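Local coordinates for protein SxtG (Microseira wollei, PDB 6U1R) that probably transfers an amidino group, as other members of the amidinotransferase family do, in the cyanobacterial pathway that makes saxitoxin, at residues 40-52 and 126-138. Residues are numbered along the deposited sequence; the frame is centred on the assembly and turned at random.
Sequences VIVGSVEGAMLPA and VRSGFCAANPRDV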
loop_
_atom_site.group_PDB
_atom_site.type_symbol
_atom_site.label_atom_id
_atom_site.label_comp_id
_atom_site.label_asym_id
_atom_site.label_seq_id
_atom_site.Cartn_x
_atom_site.Cartn_y
_atom_site.Cartn_z
ATOM N N VAL A 40 4.939 21.228 -8.558
ATOM C CA VAL A 40 5.961 20.278 -8.132
ATOM C C VAL A 40 6.030 20.263 -6.605
ATOM O O VAL A 40 5.913 21.312 -5.958
ATOM C CB VAL A 40 7.327 20.654 -8.773
ATOM C CG1 VAL A 40 7.880 21.976 -8.186
ATOM C CG2 VAL A 40 8.329 19.523 -8.648
ATOM N N ILE A 41 6.171 19.066 -6.016
ATOM C CA ILE A 41 6.546 18.932 -4.606
ATOM C C ILE A 41 8.063 18.974 -4.539
ATOM O O ILE A 41 8.739 18.284 -5.310
ATOM C CB ILE A 41 6.008 17.621 -3.996
ATOM C CG1 ILE A 41 4.479 17.546 -4.151
ATOM C CG2 ILE A 41 6.453 17.498 -2.535
ATOM C CD1 ILE A 41 3.812 16.234 -3.641
ATOM N N VAL A 42 8.609 19.781 -3.636
ATOM C CA VAL A 42 10.055 19.847 -3.434
ATOM C C VAL A 42 10.362 19.306 -2.045
ATOM O O VAL A 42 9.598 19.528 -1.101
ATOM C CB VAL A 42 10.598 21.277 -3.638
ATOM C CG1 VAL A 42 12.082 21.340 -3.424
ATOM C CG2 VAL A 42 10.313 21.739 -5.068
ATOM N N GLY A 43 11.464 18.578 -1.928
ATOM C CA GLY A 43 11.841 17.959 -0.678
ATOM C C GLY A 43 12.309 18.961 0.380
ATOM O O GLY A 43 12.382 20.177 0.174
ATOM N N SER A 44 12.622 18.410 1.546
ATOM C CA SER A 44 13.106 19.176 2.688
ATOM C C SER A 44 14.249 18.419 3.342
ATOM O O SER A 44 14.198 17.188 3.447
ATOM C CB SER A 44 11.984 19.416 3.713
ATOM O OG SER A 44 12.508 19.801 4.976
ATOM N N VAL A 45 15.283 19.145 3.776
ATOM C CA VAL A 45 16.404 18.531 4.479
ATOM C C VAL A 45 16.314 18.695 5.986
ATOM O O VAL A 45 17.164 18.161 6.706
ATOM C CB VAL A 45 17.757 19.081 3.990
ATOM C CG1 VAL A 45 18.038 18.607 2.600
ATOM C CG2 VAL A 45 17.776 20.617 4.039
ATOM N N GLU A 46 15.333 19.424 6.496
ATOM C CA GLU A 46 15.234 19.643 7.935
ATOM C C GLU A 46 14.947 18.332 8.662
ATOM O O GLU A 46 14.148 17.512 8.190
ATOM C CB GLU A 46 14.140 20.657 8.224
ATOM C CG GLU A 46 14.393 22.023 7.571
ATOM C CD GLU A 46 13.584 23.125 8.211
ATOM O OE1 GLU A 46 12.582 23.554 7.605
ATOM O OE2 GLU A 46 13.958 23.552 9.323
ATOM N N GLY A 47 15.603 18.130 9.805
ATOM C CA GLY A 47 15.418 16.943 10.629
ATOM C C GLY A 47 15.999 15.676 10.053
ATOM O O GLY A 47 15.710 14.588 10.570
ATOM N N ALA A 48 16.803 15.795 8.998
ATOM C CA ALA A 48 17.313 14.652 8.253
ATOM C C ALA A 48 18.271 13.807 9.096
ATOM O O ALA A 48 19.078 14.335 9.865
ATOM C CB ALA A 48 18.013 15.139 6.983
ATOM N N MET A 49 18.156 12.484 8.945
ATOM C CA MET A 49 18.983 11.483 9.608
ATOM C C MET A 49 19.827 10.760 8.570
ATOM O O MET A 49 19.357 10.490 7.465
ATOM C CB MET A 49 18.117 10.452 10.349
ATOM C CG MET A 49 17.093 11.066 11.306
ATOM S SD MET A 49 17.854 11.891 12.714
ATOM C CE MET A 49 18.601 10.508 13.548
ATOM N N LEU A 50 21.069 10.437 8.923
ATOM C CA LEU A 50 21.953 9.778 7.974
ATOM C C LEU A 50 21.365 8.442 7.504
ATOM O O LEU A 50 20.639 7.770 8.250
ATOM C CB LEU A 50 23.325 9.535 8.607
ATOM C CG LEU A 50 24.202 10.740 8.941
ATOM C CD1 LEU A 50 25.501 10.254 9.614
ATOM C CD2 LEU A 50 24.504 11.551 7.675
ATOM N N PRO A 51 21.684 8.027 6.273
ATOM C CA PRO A 51 21.326 6.681 5.823
ATOM C C PRO A 51 21.919 5.631 6.747
ATOM O O PRO A 51 22.999 5.820 7.312
ATOM C CB PRO A 51 21.959 6.589 4.425
ATOM C CG PRO A 51 22.276 7.958 4.033
ATOM C CD PRO A 51 22.521 8.730 5.292
ATOM N N ALA A 52 21.225 4.504 6.854
ATOM C CA ALA A 52 21.721 3.354 7.595
ATOM C C ALA A 52 22.566 2.467 6.693
ATOM O O ALA A 52 22.220 2.231 5.525
ATOM C CB ALA A 52 20.562 2.541 8.166
ATOM N N VAL A 126 14.242 -0.333 13.842
ATOM C CA VAL A 126 15.310 0.570 13.433
ATOM C C VAL A 126 15.312 1.774 14.371
ATOM O O VAL A 126 14.347 2.044 15.076
ATOM C CB VAL A 126 15.165 1.032 11.958
ATOM C CG1 VAL A 126 15.263 -0.159 11.010
ATOM C CG2 VAL A 126 13.860 1.783 11.758
ATOM N N ARG A 127 16.426 2.495 14.372
ATOM C CA ARG A 127 16.621 3.587 15.313
ATOM C C ARG A 127 16.064 4.917 14.840
ATOM O O ARG A 127 15.851 5.811 15.672
ATOM C CB ARG A 127 18.118 3.731 15.614
ATOM C CG ARG A 127 18.649 2.623 16.484
ATOM C CD ARG A 127 20.168 2.621 16.580
ATOM N NE ARG A 127 20.603 1.504 17.407
ATOM C CZ ARG A 127 20.797 1.575 18.716
ATOM N NH1 ARG A 127 20.619 2.725 19.358
ATOM N NH2 ARG A 127 21.170 0.485 19.377
ATOM N N SER A 128 15.818 5.080 13.541
ATOM C CA SER A 128 15.274 6.321 13.006
ATOM C C SER A 128 14.793 6.067 11.582
ATOM O O SER A 128 15.055 5.017 10.986
ATOM C CB SER A 128 16.312 7.451 13.002
ATOM O OG SER A 128 17.337 7.194 12.047
ATOM N N GLY A 129 14.103 7.051 11.044
ATOM C CA GLY A 129 13.897 7.135 9.616
ATOM C C GLY A 129 15.087 7.752 8.910
ATOM O O GLY A 129 16.213 7.773 9.422
ATOM N N PHE A 130 14.816 8.269 7.700
ATOM C CA PHE A 130 15.832 8.890 6.855
ATOM C C PHE A 130 15.517 10.376 6.793
ATOM O O PHE A 130 15.887 11.124 7.721
ATOM C CB PHE A 130 15.878 8.180 5.483
ATOM C CG PHE A 130 16.839 8.803 4.460
ATOM C CD1 PHE A 130 18.096 9.253 4.832
ATOM C CD2 PHE A 130 16.473 8.905 3.114
ATOM C CE1 PHE A 130 18.972 9.815 3.899
ATOM C CE2 PHE A 130 17.362 9.457 2.154
ATOM C CZ PHE A 130 18.601 9.912 2.551
ATOM N N CYS A 131 14.775 10.850 5.793
ATOM C CA CYS A 131 14.480 12.274 5.614
ATOM C C CYS A 131 13.474 12.408 4.470
ATOM O O CYS A 131 13.080 11.420 3.834
ATOM C CB CYS A 131 15.762 13.086 5.341
ATOM S SG CYS A 131 16.555 12.809 3.750
ATOM N N ALA A 132 13.066 13.645 4.193
ATOM C CA ALA A 132 12.141 13.919 3.097
ATOM C C ALA A 132 12.808 14.743 1.996
ATOM O O ALA A 132 12.165 15.561 1.337
ATOM C CB ALA A 132 10.885 14.622 3.611
ATOM N N ALA A 133 14.094 14.493 1.751
ATOM C CA ALA A 133 14.833 15.212 0.722
ATOM C C ALA A 133 14.525 14.706 -0.686
ATOM O O ALA A 133 14.703 15.458 -1.652
ATOM C CB ALA A 133 16.342 15.113 0.997
ATOM N N ASN A 134 14.026 13.476 -0.837
ATOM C CA ASN A 134 13.910 12.830 -2.148
ATOM C C ASN A 134 12.484 12.345 -2.398
ATOM O O ASN A 134 12.225 11.137 -2.384
ATOM C CB ASN A 134 14.866 11.640 -2.251
ATOM C CG ASN A 134 16.329 12.020 -2.083
ATOM O OD1 ASN A 134 16.975 12.424 -3.039
ATOM N ND2 ASN A 134 16.860 11.865 -0.885
ATOM N N PRO A 135 11.538 13.255 -2.666
ATOM C CA PRO A 135 10.179 12.810 -3.029
ATOM C C PRO A 135 10.144 11.807 -4.181
ATOM O O PRO A 135 9.249 10.940 -4.230
ATOM C CB PRO A 135 9.461 14.113 -3.430
ATOM C CG PRO A 135 10.349 15.220 -3.066
ATOM C CD PRO A 135 11.722 14.706 -2.809
ATOM N N ARG A 136 11.089 11.917 -5.121
ATOM C CA ARG A 136 11.112 11.057 -6.301
ATOM C C ARG A 136 11.270 9.579 -5.936
ATOM O O ARG A 136 10.868 8.703 -6.708
ATOM C CB ARG A 136 12.259 11.498 -7.226
ATOM C CG ARG A 136 12.350 10.799 -8.582
ATOM C CD ARG A 136 11.356 11.324 -9.601
ATOM N NE ARG A 136 11.448 12.777 -9.787
ATOM C CZ ARG A 136 10.689 13.464 -10.639
ATOM N NH1 ARG A 136 9.833 12.826 -11.432
ATOM N NH2 ARG A 136 10.801 14.779 -10.724
ATOM N N ASP A 137 11.889 9.274 -4.790
ATOM C CA ASP A 137 12.122 7.874 -4.425
ATOM C C ASP A 137 10.854 7.165 -3.960
ATOM O O ASP A 137 10.755 5.936 -4.065
ATOM C CB ASP A 137 13.150 7.775 -3.288
ATOM C CG ASP A 137 14.505 8.341 -3.643
ATOM O OD1 ASP A 137 14.729 8.708 -4.829
ATOM O OD2 ASP A 137 15.364 8.418 -2.716
ATOM N N VAL A 138 9.891 7.912 -3.431
ATOM C CA VAL A 138 8.864 7.374 -2.547
ATOM C C VAL A 138 7.563 7.145 -3.301
ATOM O O VAL A 138 6.765 6.278 -2.931
ATOM C CB VAL A 138 8.652 8.336 -1.358
ATOM C CG1 VAL A 138 7.533 7.844 -0.425
ATOM C CG2 VAL A 138 9.972 8.502 -0.598
HETATM O O HOH W 1 14.097 15.955 5.715
HETATM O O HOH W 2 18.251 6.423 7.814
#
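Ser44 N donates to Ala132 O at 2.9 Å and Met49 N to Phe130 O, two backbone hydrogen bonds that join the segments 40-52 and 126-138, which run antiparallel. Between these bonds residues 45-48 form a type II turn, with Gly47 at its third position, where the positive phi of 72° suits glycine. Ser44 OG supports the bend by accepting from Glu46 N, an ST turn. One water bridges the two segments, donating to Ser44 O and Glu46 O and accepting from Ala132 N; a second water links Leu50 O to Gly129 O.

Small residues sit where the two segments come closest. Gly43 has its CA only 3.1 Å from Ala132 O, and the Pro135 ring lies against it, CG 3.7 Å from Gly43 N; with no side chain on Gly43, Ala132 O and the Pro135 ring can come this close. The methyl of Ala48 meets Cys131 CB in a tight 3.5 Å contact. Phe130, its CG anti to the backbone N (chi1 176°), brings the ring back towards residues 49-51: Met49 O sits at its edge, 3.2 Å from CD1, while Pro51 CG packs against CE1. Cys131 SG lies over the centre of one ring face and also accepts a long bond from Ala133 N. Met49 lays CB 3.4 Å from Gly129 O, and bends at chi2 and chi3 carry CE to the Ser128 side chain, whose OG is held by Gly129 O and Gly78 N.

Strand 37-42 thus continues into a loop paired with the one leading into the short, weakly bonded helical turn at about 135-138. Asn134 touches Cys368, the predicted amidino-cysteine nucleophile, and Asp137 touches the predicted active-site His264, placing this buried loop pairing beside the probable catalytic centre of an AGAT-like amidinotransferase fold.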